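Local coordinates for protein FkbI (Streptomyces hygroscopicus, PDB 1R2J) that probably acts as an FAD-dependent acyl-ACP dehydrogenase in making the methoxymalonyl extender unit of the polyketide immunosuppressant FK520, at residues G23-D28 with C186-H191; G37-E42 with S73-Q78; G110-Q115 with H139-T144. All blocks are in the same frame, centred on the assembly; numbering follows the deposited sequence.

Interaction 1: G23-D28 with C186-H191; sequences GELPRD and CRAAGH. With FAD (flavin-adenine dinucleotide), chain B.
Gly-23 meets Ala-188 through its backbone, its carbonyl carbon C 3.7 Å from Ala-188 CA. It is the residue at which the chain leaves helix 16-22, with a positive phi of 77° that glycine adopts easily. The carbonyl oxygens Gly-23 O and Arg-187 O are only 3.2 Å apart, two acceptors that cannot bond to each other. A water bridges the segments, donating to Gly-23 O at 2.7 Å and accepting from Gly-190 N. At Glu-24 the side chain turns away from the contact, and it is the backbone N that meets Ala-188 CB, at 3.6 Å; the small methyl fits where the extended chain passes. Leu-25 follows with the apolar part of the contact. Its CG lies beside its own backbone N, anti to the carbonyl carbon (chi1 -68°), which sets the branch against Ala-188: CG rests 3.8 Å from Ala-188 CB, while CG and CD1 lie beside Ala-188 O. That oxygen is bonded by Tyr-148 OH, which also bonds Leu-25 N.

The facing loop is shaped by a type I beta turn from Cys-186 to Ala-189. Cys-186 O takes Ala-189 N on one face of its plane and His-191 NE2 on the other, the latter at 2.8 Å, which probably helps to fix the histidine ring, whose CE1 lies 3.4 Å from FAD C7M. The contact thus joins the turn between helices 16-22 and 27-35 to the loop between strands 175-179 and 192-196, with helix 69-88 touching both through Val-74 and Ser-73.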
loop_
_atom_site.group_PDB
_atom_site.type_symbol
_atom_site.label_atom_id
_atom_site.label_comp_id
_atom_site.label_asym_id
_atom_site.label_seq_id
_atom_site.Cartn_x
_atom_site.Cartn_y
_atom_site.Cartn_z
ATOM N N GLY A 23 15.698 3.673 8.212
ATOM C CA GLY A 23 15.223 2.798 7.157
ATOM C C GLY A 23 14.601 1.490 7.601
ATOM O O GLY A 23 14.609 0.518 6.844
ATOM N N GLU A 24 14.054 1.449 8.812
ATOM C CA GLU A 24 13.449 0.213 9.286
ATOM C C GLU A 24 12.387 0.400 10.365
ATOM O O GLU A 24 12.463 1.318 11.181
ATOM C CB GLU A 24 14.538 -0.733 9.802
ATOM C CG GLU A 24 14.168 -2.206 9.665
ATOM C CD GLU A 24 15.277 -3.145 10.100
ATOM O OE1 GLU A 24 15.185 -4.354 9.789
ATOM O OE2 GLU A 24 16.236 -2.681 10.756
ATOM N N LEU A 25 11.392 -0.482 10.350
ATOM C CA LEU A 25 10.315 -0.464 11.328
ATOM C C LEU A 25 10.583 -1.594 12.323
ATOM O O LEU A 25 11.207 -2.597 11.979
ATOM C CB LEU A 25 8.968 -0.714 10.643
ATOM C CG LEU A 25 8.384 0.338 9.696
ATOM C CD1 LEU A 25 7.152 -0.229 9.000
ATOM C CD2 LEU A 25 8.029 1.588 10.480
ATOM N N PRO A 26 10.119 -1.447 13.571
ATOM C CA PRO A 26 10.339 -2.500 14.570
ATOM C C PRO A 26 9.516 -3.744 14.223
ATOM O O PRO A 26 8.294 -3.665 14.083
ATOM C CB PRO A 26 9.856 -1.860 15.876
ATOM C CG PRO A 26 9.925 -0.384 15.610
ATOM C CD PRO A 26 9.494 -0.263 14.179
ATOM N N ARG A 27 10.189 -4.880 14.082
ATOM C CA ARG A 27 9.532 -6.147 13.769
ATOM C C ARG A 27 8.439 -6.459 14.788
ATOM O O ARG A 27 7.353 -6.913 14.424
ATOM C CB ARG A 27 10.562 -7.281 13.768
ATOM C CG ARG A 27 11.529 -7.218 14.952
ATOM C CD ARG A 27 12.393 -8.470 15.077
ATOM N NE ARG A 27 11.664 -9.595 15.658
ATOM C CZ ARG A 27 12.215 -10.771 15.948
ATOM N NH1 ARG A 27 13.504 -10.977 15.713
ATOM N NH2 ARG A 27 11.476 -11.746 16.466
ATOM N N ASP A 28 8.740 -6.215 16.061
ATOM C CA ASP A 28 7.799 -6.458 17.156
ATOM C C ASP A 28 6.488 -5.687 17.021
ATOM O O ASP A 28 5.437 -6.165 17.450
ATOM C CB ASP A 28 8.441 -6.099 18.503
ATOM C CG ASP A 28 9.366 -7.184 19.021
ATOM O OD1 ASP A 28 9.994 -6.973 20.084
ATOM O OD2 ASP A 28 9.465 -8.247 18.372
ATOM N N CYS A 186 9.076 6.034 1.625
ATOM C CA CYS A 186 8.537 4.881 2.346
ATOM C C CYS A 186 9.740 3.999 2.729
ATOM O O CYS A 186 9.668 2.768 2.727
ATOM C CB CYS A 186 7.560 4.106 1.447
ATOM S SG CYS A 186 5.908 4.873 1.235
ATOM N N ARG A 187 10.838 4.668 3.066
ATOM C CA ARG A 187 12.110 4.034 3.397
ATOM C C ARG A 187 12.149 2.960 4.480
ATOM O O ARG A 187 13.102 2.184 4.541
ATOM C CB ARG A 187 13.141 5.127 3.705
ATOM C CG ARG A 187 13.273 6.143 2.580
ATOM C CD ARG A 187 14.479 7.045 2.762
ATOM N NE ARG A 187 14.360 7.916 3.927
ATOM C CZ ARG A 187 15.245 8.859 4.234
ATOM N NH1 ARG A 187 16.309 9.037 3.462
ATOM N NH2 ARG A 187 15.061 9.632 5.294
ATOM N N ALA A 188 11.126 2.898 5.324
ATOM C CA ALA A 188 11.095 1.887 6.371
ATOM C C ALA A 188 10.092 0.776 6.056
ATOM O O ALA A 188 9.799 -0.063 6.909
ATOM C CB ALA A 188 10.752 2.534 7.710
ATOM N N ALA A 189 9.584 0.761 4.826
ATOM C CA ALA A 189 8.595 -0.232 4.421
ATOM C C ALA A 189 9.151 -1.620 4.106
ATOM O O ALA A 189 8.392 -2.533 3.774
ATOM C CB ALA A 189 7.805 0.286 3.235
ATOM N N GLY A 190 10.468 -1.774 4.193
ATOM C CA GLY A 190 11.078 -3.067 3.931
ATOM C C GLY A 190 10.978 -3.587 2.507
ATOM O O GLY A 190 10.700 -4.766 2.301
ATOM N N HIS A 191 11.210 -2.721 1.525
ATOM C CA HIS A 191 11.156 -3.114 0.116
ATOM C C HIS A 191 12.296 -4.084 -0.158
ATOM O O HIS A 191 13.387 -3.932 0.378
ATOM C CB HIS A 191 11.340 -1.892 -0.788
ATOM C CG HIS A 191 10.494 -0.721 -0.399
ATOM N ND1 HIS A 191 9.132 -0.691 -0.593
ATOM C CD2 HIS A 191 10.813 0.438 0.219
ATOM C CE1 HIS A 191 8.644 0.437 -0.106
ATOM N NE2 HIS A 191 9.645 1.139 0.392
HETATM P PA FAD B . 7.722 1.771 -16.157
HETATM O O1A FAD B . 6.581 0.969 -15.732
HETATM O O2A FAD B . 9.144 1.439 -16.523
HETATM O O5B FAD B . 7.745 3.237 -15.724
HETATM C C5B FAD B . 7.233 3.900 -16.811
HETATM C C4B FAD B . 7.050 5.377 -16.741
HETATM O O4B FAD B . 6.449 5.378 -18.084
HETATM C C3B FAD B . 5.936 5.664 -15.785
HETATM O O3B FAD B . 5.969 7.015 -15.459
HETATM C C2B FAD B . 4.724 5.298 -16.501
HETATM O O2B FAD B . 3.451 5.892 -16.135
HETATM C C1B FAD B . 5.060 5.571 -17.996
HETATM N N9A FAD B . 4.404 4.640 -18.853
HETATM C C8A FAD B . 4.599 3.247 -19.056
HETATM N N7A FAD B . 3.803 2.695 -19.922
HETATM C C5A FAD B . 3.005 3.732 -20.362
HETATM C C6A FAD B . 1.961 3.809 -21.289
HETATM N N6A FAD B . 1.527 2.746 -21.981
HETATM N N1A FAD B . 1.361 5.037 -21.494
HETATM C C2A FAD B . 1.774 6.132 -20.814
HETATM N N3A FAD B . 2.807 6.161 -19.872
HETATM C C4A FAD B . 3.350 4.852 -19.743
HETATM N N1 FAD B . 5.503 -3.838 -7.081
HETATM C C2 FAD B . 4.944 -5.022 -6.596
HETATM O O2 FAD B . 4.671 -5.980 -7.345
HETATM N N3 FAD B . 4.689 -5.143 -5.237
HETATM C C4 FAD B . 4.963 -4.146 -4.266
HETATM O O4 FAD B . 4.692 -4.363 -3.047
HETATM C C4X FAD B . 5.534 -2.996 -4.764
HETATM N N5 FAD B . 5.847 -1.968 -3.775
HETATM C C5X FAD B . 6.463 -0.784 -4.232
HETATM C C6 FAD B . 6.826 0.261 -3.340
HETATM C C7 FAD B . 7.488 1.461 -3.740
HETATM C C7M FAD B . 7.844 2.528 -2.707
HETATM C C8 FAD B . 7.810 1.614 -5.118
HETATM C C8M FAD B . 8.540 2.819 -5.682
HETATM C C9 FAD B . 7.462 0.644 -6.022
HETATM C C9A FAD B . 6.768 -0.558 -5.627
HETATM N N10 FAD B . 6.380 -1.645 -6.572
HETATM C C10 FAD B . 5.795 -2.849 -6.162
HETATM C "C1'" FAD B . 6.679 -1.209 -7.867
HETATM C "C2'" FAD B . 5.420 -0.423 -8.548
HETATM O "O2'" FAD B . 4.658 -1.571 -9.019
HETATM C "C3'" FAD B . 5.987 0.213 -9.689
HETATM O "O3'" FAD B . 5.989 1.645 -9.463
HETATM C "C4'" FAD B . 5.573 0.199 -11.182
HETATM O "O4'" FAD B . 5.267 -1.007 -11.826
HETATM C "C5'" FAD B . 6.842 0.747 -11.637
HETATM O "O5'" FAD B . 7.288 0.246 -12.860
HETATM P P FAD B . 8.783 0.716 -13.285
HETATM O O1P FAD B . 8.365 -0.521 -13.746
HETATM O O2P FAD B . 10.003 0.491 -14.219
HETATM O O3P FAD B . 8.348 1.305 -14.737
HETATM O O HOH W 1 12.735 -0.779 5.479
#

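Interaction 2: G37-E42 with S73-Q78; sequences GLLCAE and SVMTSQ
Leu-39 and Met-75 make the apolar heart of this contact, their side chains crossing at about a right angle. Leu-39 CG and Met-75 CG are 3.4 Å apart, tighter than ordinary carbon-carbon contact, and Leu-39 CD1 follows at 3.6 Å from the same methionine carbon. Met-75 keeps its CG anti to the carbonyl carbon (chi1 -64°) and then bends at chi3, which carries the methyl CE back toward the Leu-39 backbone. A flexible, unbranched chain suits this wrapping. The second leucine methyl, CD2, reaches Val-74 CG1 at 4.2 Å, a looser contact.

Backbone oxygens supply the second kind of contact. Leu-39 O faces Met-75 O at 3.2 Å with no proton between them, and it also lies 3.1 Å from Gln-78 CB. No hydrogen bond crosses between the segments; van der Waals packing holds them together. Polar bonding stays inside the helix: Ser-73 O receives both Ser-77 N and, at 2.6 Å, the hydroxyl Thr-76 OG1, the two arriving from the same face. Gln-78, bent at chi2, sends NE2 to within 4.2 Å of Cys-40 SG while its OE1 accepts from Ala-107 N, so a long amide serves both the packing and the backbone N-H of Ala-107.

The loop that follows helix 27-35, which Gly-37 ends in a Schellman motif, is thereby laid on helix 69-88 in the N-terminal helical domain. Helix 54-67 packs on Met-75 through Phe-60 and Val-64, and Leu-33 and Leu-30 of helix 27-35 meet Leu-39 and Val-74.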
loop_
_atom_site.group_PDB
_atom_site.type_symbol
_atom_site.label_atom_id
_atom_site.label_comp_id
_atom_site.label_asym_id
_atom_site.label_seq_id
_atom_site.Cartn_x
_atom_site.Cartn_y
_atom_site.Cartn_z
ATOM N N GLY A 37 -5.155 -7.924 14.310
ATOM C CA GLY A 37 -6.064 -7.861 13.176
ATOM C C GLY A 37 -5.993 -6.539 12.421
ATOM O O GLY A 37 -6.683 -6.341 11.414
ATOM N N LEU A 38 -5.176 -5.615 12.916
ATOM C CA LEU A 38 -5.029 -4.329 12.254
ATOM C C LEU A 38 -4.123 -4.638 11.064
ATOM O O LEU A 38 -3.519 -5.704 11.024
ATOM C CB LEU A 38 -4.383 -3.321 13.208
ATOM C CG LEU A 38 -5.076 -3.203 14.570
ATOM C CD1 LEU A 38 -4.180 -2.433 15.531
ATOM C CD2 LEU A 38 -6.432 -2.520 14.414
ATOM N N LEU A 39 -4.019 -3.739 10.096
ATOM C CA LEU A 39 -3.189 -4.030 8.920
ATOM C C LEU A 39 -3.902 -5.069 8.063
ATOM O O LEU A 39 -3.528 -5.301 6.918
ATOM C CB LEU A 39 -1.820 -4.591 9.330
ATOM C CG LEU A 39 -0.742 -3.645 9.865
ATOM C CD1 LEU A 39 -1.266 -2.822 11.028
ATOM C CD2 LEU A 39 0.446 -4.468 10.286
ATOM N N CYS A 40 -4.940 -5.665 8.645
ATOM C CA CYS A 40 -5.753 -6.712 8.034
ATOM C C CYS A 40 -7.224 -6.512 8.374
ATOM O O CYS A 40 -8.034 -7.414 8.161
ATOM C CB CYS A 40 -5.358 -8.059 8.633
ATOM S SG CYS A 40 -4.704 -9.251 7.523
ATOM N N ALA A 41 -7.551 -5.345 8.919
ATOM C CA ALA A 41 -8.897 -5.032 9.384
ATOM C C ALA A 41 -10.113 -5.553 8.617
ATOM O O ALA A 41 -11.124 -5.872 9.236
ATOM C CB ALA A 41 -9.026 -3.524 9.594
ATOM N N GLU A 42 -10.033 -5.649 7.293
ATOM C CA GLU A 42 -11.179 -6.112 6.513
ATOM C C GLU A 42 -11.399 -7.625 6.504
ATOM O O GLU A 42 -12.416 -8.106 6.001
ATOM C CB GLU A 42 -11.087 -5.582 5.078
ATOM C CG GLU A 42 -11.435 -4.104 4.971
ATOM C CD GLU A 42 -11.193 -3.528 3.589
ATOM O OE1 GLU A 42 -11.597 -4.165 2.596
ATOM O OE2 GLU A 42 -10.601 -2.430 3.501
ATOM N N SER A 73 2.257 1.414 4.391
ATOM C CA SER A 73 2.553 0.544 3.256
ATOM C C SER A 73 2.501 -0.931 3.651
ATOM O O SER A 73 2.134 -1.782 2.840
ATOM C CB SER A 73 3.919 0.892 2.664
ATOM O OG SER A 73 3.871 2.153 2.013
ATOM N N VAL A 74 2.867 -1.225 4.898
ATOM C CA VAL A 74 2.841 -2.594 5.396
ATOM C C VAL A 74 1.394 -3.050 5.500
ATOM O O VAL A 74 1.075 -4.200 5.195
ATOM C CB VAL A 74 3.524 -2.706 6.783
ATOM C CG1 VAL A 74 3.435 -4.136 7.304
ATOM C CG2 VAL A 74 4.981 -2.300 6.665
ATOM N N MET A 75 0.521 -2.137 5.927
ATOM C CA MET A 75 -0.906 -2.428 6.051
ATOM C C MET A 75 -1.479 -2.719 4.673
ATOM O O MET A 75 -2.334 -3.593 4.516
ATOM C CB MET A 75 -1.666 -1.233 6.631
ATOM C CG MET A 75 -1.280 -0.845 8.037
ATOM S SD MET A 75 -2.220 0.596 8.615
ATOM C CE MET A 75 -3.928 0.012 8.385
ATOM N N THR A 76 -1.028 -1.965 3.673
ATOM C CA THR A 76 -1.528 -2.173 2.318
ATOM C C THR A 76 -1.077 -3.536 1.787
ATOM O O THR A 76 -1.861 -4.247 1.167
ATOM C CB THR A 76 -1.080 -1.020 1.338
ATOM O OG1 THR A 76 0.314 -1.134 1.039
ATOM C CG2 THR A 76 -1.315 0.341 1.972
ATOM N N SER A 77 0.177 -3.904 2.042
ATOM C CA SER A 77 0.695 -5.191 1.586
ATOM C C SER A 77 -0.037 -6.325 2.304
ATOM O O SER A 77 -0.454 -7.302 1.681
ATOM C CB SER A 77 2.194 -5.285 1.858
ATOM O OG SER A 77 2.906 -4.329 1.094
ATOM N N GLN A 78 -0.180 -6.182 3.618
ATOM C CA GLN A 78 -0.883 -7.162 4.434
ATOM C C GLN A 78 -2.298 -7.329 3.907
ATOM O O GLN A 78 -2.743 -8.442 3.613
ATOM C CB GLN A 78 -0.973 -6.691 5.885
ATOM C CG GLN A 78 0.104 -7.218 6.816
ATOM C CD GLN A 78 0.102 -8.732 6.919
ATOM O OE1 GLN A 78 0.674 -9.413 6.078
ATOM N NE2 GLN A 78 -0.552 -9.263 7.947
#

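Interaction 3: G110-Q115 with H139-T144; sequences GFSERQ and HKVWTT. With FAD (flavin-adenine dinucleotide), chain B.
Val-141 overlaps Ser-112 with one methyl, CG2 being 3.3 Å from OG, and sets the other, CG1, against Arg-114, in plane at the guanidinium edge. The branched valine serves two neighbours at once where strand 133-143 meets the loop after strand 107-110 in the beta domain of the acyl-CoA dehydrogenase fold. Val-141 N donates to Ser-112 O at 3.0 Å, which pins the loop to the strand. Gly-110, without a side chain, lets Lys-140 run past it; bent at chi2 (-57°), the lysine brings NZ to Phe-111 O at 2.9 Å and to Glu-113 OE1 in a salt bridge, though that oxygen's place is less sure. Phe-155 O also accepts from NZ, surrounding the ammonium with oxygens.

Both segments grip the flavin. Phe-111 N and Ser-112 N both donate to FAD O2, the latter at 2.8 Å, while the Phe-111 ring presents a face to the same oxygen, 3.0 Å above its centre. At the far end of the isoalloxazine, Trp-142 turns a ring face to methyl C8M, offset toward the rim. Back toward the pyrimidine, Thr-144 N bonds FAD O4, and Thr-144 OG1 donates to FAD N5 at 2.6 Å.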
loop_
_atom_site.group_PDB
_atom_site.type_symbol
_atom_site.label_atom_id
_atom_site.label_comp_id
_atom_site.label_asym_id
_atom_site.label_seq_id
_atom_site.Cartn_x
_atom_site.Cartn_y
_atom_site.Cartn_z
ATOM N N GLY A 110 4.226 -9.825 -4.411
ATOM C CA GLY A 110 5.143 -9.464 -5.476
ATOM C C GLY A 110 4.692 -9.935 -6.844
ATOM O O GLY A 110 4.534 -11.134 -7.084
ATOM N N PHE A 111 4.468 -8.987 -7.743
ATOM C CA PHE A 111 4.058 -9.303 -9.104
ATOM C C PHE A 111 4.960 -8.571 -10.090
ATOM O O PHE A 111 5.217 -9.044 -11.198
ATOM C CB PHE A 111 2.585 -8.928 -9.328
ATOM C CG PHE A 111 2.187 -7.596 -8.738
ATOM C CD1 PHE A 111 2.400 -6.414 -9.436
ATOM C CD2 PHE A 111 1.606 -7.529 -7.474
ATOM C CE1 PHE A 111 2.038 -5.175 -8.881
ATOM C CE2 PHE A 111 1.242 -6.303 -6.908
ATOM C CZ PHE A 111 1.458 -5.122 -7.611
ATOM N N SER A 112 5.460 -7.418 -9.669
ATOM C CA SER A 112 6.332 -6.626 -10.516
ATOM C C SER A 112 7.703 -7.270 -10.757
ATOM O O SER A 112 8.243 -7.951 -9.890
ATOM C CB SER A 112 6.525 -5.245 -9.903
ATOM O OG SER A 112 7.505 -4.547 -10.646
ATOM N N GLU A 113 8.253 -7.050 -11.946
ATOM C CA GLU A 113 9.563 -7.585 -12.302
ATOM C C GLU A 113 10.386 -6.510 -13.005
ATOM O O GLU A 113 9.851 -5.484 -13.430
ATOM C CB GLU A 113 9.417 -8.814 -13.209
ATOM C CG GLU A 113 8.616 -9.951 -12.577
ATOM C CD GLU A 113 8.655 -11.241 -13.384
ATOM O OE1 GLU A 113 7.838 -12.142 -13.099
ATOM O OE2 GLU A 113 9.501 -11.358 -14.297
ATOM N N ARG A 114 11.687 -6.752 -13.128
ATOM C CA ARG A 114 12.593 -5.801 -13.762
ATOM C C ARG A 114 12.080 -5.308 -15.117
ATOM O O ARG A 114 12.157 -4.120 -15.423
ATOM C CB ARG A 114 13.980 -6.435 -13.930
ATOM C CG ARG A 114 15.136 -5.467 -13.730
ATOM C CD ARG A 114 15.210 -4.988 -12.283
ATOM N NE ARG A 114 16.343 -4.094 -12.047
ATOM C CZ ARG A 114 16.756 -3.710 -10.842
ATOM N NH1 ARG A 114 16.131 -4.143 -9.758
ATOM N NH2 ARG A 114 17.788 -2.884 -10.721
ATOM N N GLN A 115 11.545 -6.221 -15.922
ATOM C CA GLN A 115 11.045 -5.861 -17.245
ATOM C C GLN A 115 9.525 -5.691 -17.312
ATOM O O GLN A 115 8.978 -5.364 -18.367
ATOM C CB GLN A 115 11.474 -6.917 -18.264
ATOM C CG GLN A 115 10.657 -8.210 -18.230
ATOM C CD GLN A 115 10.787 -8.990 -16.930
ATOM O OE1 GLN A 115 11.792 -8.888 -16.223
ATOM N NE2 GLN A 115 9.775 -9.794 -16.623
ATOM N N HIS A 139 11.752 -13.874 -10.517
ATOM C CA HIS A 139 12.331 -12.749 -9.803
ATOM C C HIS A 139 11.309 -11.618 -9.733
ATOM O O HIS A 139 10.643 -11.316 -10.721
ATOM C CB HIS A 139 13.582 -12.262 -10.546
ATOM C CG HIS A 139 14.323 -11.162 -9.846
ATOM N ND1 HIS A 139 13.718 -9.982 -9.468
ATOM C CD2 HIS A 139 15.621 -11.053 -9.477
ATOM C CE1 HIS A 139 14.611 -9.194 -8.896
ATOM N NE2 HIS A 139 15.775 -9.820 -8.890
ATOM N N LYS A 140 11.176 -11.009 -8.560
ATOM C CA LYS A 140 10.257 -9.891 -8.378
ATOM C C LYS A 140 11.091 -8.727 -7.862
ATOM O O LYS A 140 12.140 -8.936 -7.246
ATOM C CB LYS A 140 9.157 -10.229 -7.366
ATOM C CG LYS A 140 8.203 -11.339 -7.801
ATOM C CD LYS A 140 7.517 -11.011 -9.121
ATOM C CE LYS A 140 6.587 -12.134 -9.563
ATOM N NZ LYS A 140 5.950 -11.878 -10.894
ATOM N N VAL A 141 10.633 -7.505 -8.112
ATOM C CA VAL A 141 11.361 -6.327 -7.673
ATOM C C VAL A 141 10.516 -5.423 -6.794
ATOM O O VAL A 141 9.284 -5.451 -6.857
ATOM C CB VAL A 141 11.851 -5.494 -8.874
ATOM C CG1 VAL A 141 12.854 -6.294 -9.692
ATOM C CG2 VAL A 141 10.655 -5.069 -9.731
ATOM N N TRP A 142 11.190 -4.635 -5.962
ATOM C CA TRP A 142 10.522 -3.682 -5.083
ATOM C C TRP A 142 9.352 -4.178 -4.248
ATOM O O TRP A 142 8.464 -3.395 -3.924
ATOM C CB TRP A 142 10.038 -2.491 -5.904
ATOM C CG TRP A 142 11.083 -1.491 -6.149
ATOM C CD1 TRP A 142 11.947 -1.440 -7.202
ATOM C CD2 TRP A 142 11.399 -0.380 -5.312
ATOM N NE1 TRP A 142 12.784 -0.359 -7.074
ATOM C CE2 TRP A 142 12.468 0.310 -5.920
ATOM C CE3 TRP A 142 10.882 0.101 -4.102
ATOM C CZ2 TRP A 142 13.033 1.461 -5.361
ATOM C CZ3 TRP A 142 11.442 1.244 -3.546
ATOM C CH2 TRP A 142 12.508 1.912 -4.179
ATOM N N THR A 143 9.341 -5.452 -3.883
ATOM C CA THR A 143 8.239 -5.990 -3.093
ATOM C C THR A 143 8.152 -5.346 -1.712
ATOM O O THR A 143 9.049 -5.506 -0.884
ATOM C CB THR A 143 8.382 -7.508 -2.925
ATOM O OG1 THR A 143 8.685 -8.091 -4.198
ATOM C CG2 THR A 143 7.085 -8.110 -2.408
ATOM N N THR A 144 7.063 -4.622 -1.464
ATOM C CA THR A 144 6.864 -3.952 -0.181
ATOM C C THR A 144 6.703 -4.915 0.994
ATOM O O THR A 144 6.003 -5.922 0.888
ATOM C CB THR A 144 5.620 -3.044 -0.214
ATOM O OG1 THR A 144 5.809 -2.009 -1.185
ATOM C CG2 THR A 144 5.389 -2.416 1.160
HETATM P PA FAD B . 7.722 1.771 -16.157
HETATM O O1A FAD B . 6.581 0.969 -15.732
HETATM O O2A FAD B . 9.144 1.439 -16.523
HETATM O O5B FAD B . 7.745 3.237 -15.724
HETATM C C5B FAD B . 7.233 3.900 -16.811
HETATM C C4B FAD B . 7.050 5.377 -16.741
HETATM O O4B FAD B . 6.449 5.378 -18.084
HETATM C C3B FAD B . 5.936 5.664 -15.785
HETATM O O3B FAD B . 5.969 7.015 -15.459
HETATM C C2B FAD B . 4.724 5.298 -16.501
HETATM O O2B FAD B . 3.451 5.892 -16.135
HETATM C C1B FAD B . 5.060 5.571 -17.996
HETATM N N9A FAD B . 4.404 4.640 -18.853
HETATM C C8A FAD B . 4.599 3.247 -19.056
HETATM N N7A FAD B . 3.803 2.695 -19.922
HETATM C C5A FAD B . 3.005 3.732 -20.362
HETATM C C6A FAD B . 1.961 3.809 -21.289
HETATM N N6A FAD B . 1.527 2.746 -21.981
HETATM N N1A FAD B . 1.361 5.037 -21.494
HETATM C C2A FAD B . 1.774 6.132 -20.814
HETATM N N3A FAD B . 2.807 6.161 -19.872
HETATM C C4A FAD B . 3.350 4.852 -19.743
HETATM N N1 FAD B . 5.503 -3.838 -7.081
HETATM C C2 FAD B . 4.944 -5.022 -6.596
HETATM O O2 FAD B . 4.671 -5.980 -7.345
HETATM N N3 FAD B . 4.689 -5.143 -5.237
HETATM C C4 FAD B . 4.963 -4.146 -4.266
HETATM O O4 FAD B . 4.692 -4.363 -3.047
HETATM C C4X FAD B . 5.534 -2.996 -4.764
HETATM N N5 FAD B . 5.847 -1.968 -3.775
HETATM C C5X FAD B . 6.463 -0.784 -4.232
HETATM C C6 FAD B . 6.826 0.261 -3.340
HETATM C C7 FAD B . 7.488 1.461 -3.740
HETATM C C7M FAD B . 7.844 2.528 -2.707
HETATM C C8 FAD B . 7.810 1.614 -5.118
HETATM C C8M FAD B . 8.540 2.819 -5.682
HETATM C C9 FAD B . 7.462 0.644 -6.022
HETATM C C9A FAD B . 6.768 -0.558 -5.627
HETATM N N10 FAD B . 6.380 -1.645 -6.572
HETATM C C10 FAD B . 5.795 -2.849 -6.162
HETATM C "C1'" FAD B . 6.679 -1.209 -7.867
HETATM C "C2'" FAD B . 5.420 -0.423 -8.548
HETATM O "O2'" FAD B . 4.658 -1.571 -9.019
HETATM C "C3'" FAD B . 5.987 0.213 -9.689
HETATM O "O3'" FAD B . 5.989 1.645 -9.463
HETATM C "C4'" FAD B . 5.573 0.199 -11.182
HETATM O "O4'" FAD B . 5.267 -1.007 -11.826
HETATM C "C5'" FAD B . 6.842 0.747 -11.637
HETATM O "O5'" FAD B . 7.288 0.246 -12.860
HETATM P P FAD B . 8.783 0.716 -13.285
HETATM O O1P FAD B . 8.365 -0.521 -13.746
HETATM O O2P FAD B . 10.003 0.491 -14.219
HETATM O O3P FAD B . 8.348 1.305 -14.737
HETATM O O HOH W 2 12.931 -9.195 -12.234
#

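How the interactions relate
Interaction 1 ties the first helices to the beta domain and, along the chain, encloses the other two, which follow in series: interaction 2 inside the N-terminal helical domain, then interaction 3 inside the middle domain. The centres of interactions 1 and 2 lie about 14 Å apart, those of interactions 1 and 3 about 18 Å, and those of interactions 2 and 3 about 20 Å. All three meet around Ser-73 and Thr-144: helix 69-88 touches the 186-191 loop through Ser-73 and Leu-25 through Val-74, and Ser-73 and Ser-77 pack on Thr-144. His-191 and Trp-142 pack together beside the flavin. Helical and beta domains are therefore joined close to the isoalloxazine, which interactions 1 and 3 touch directly.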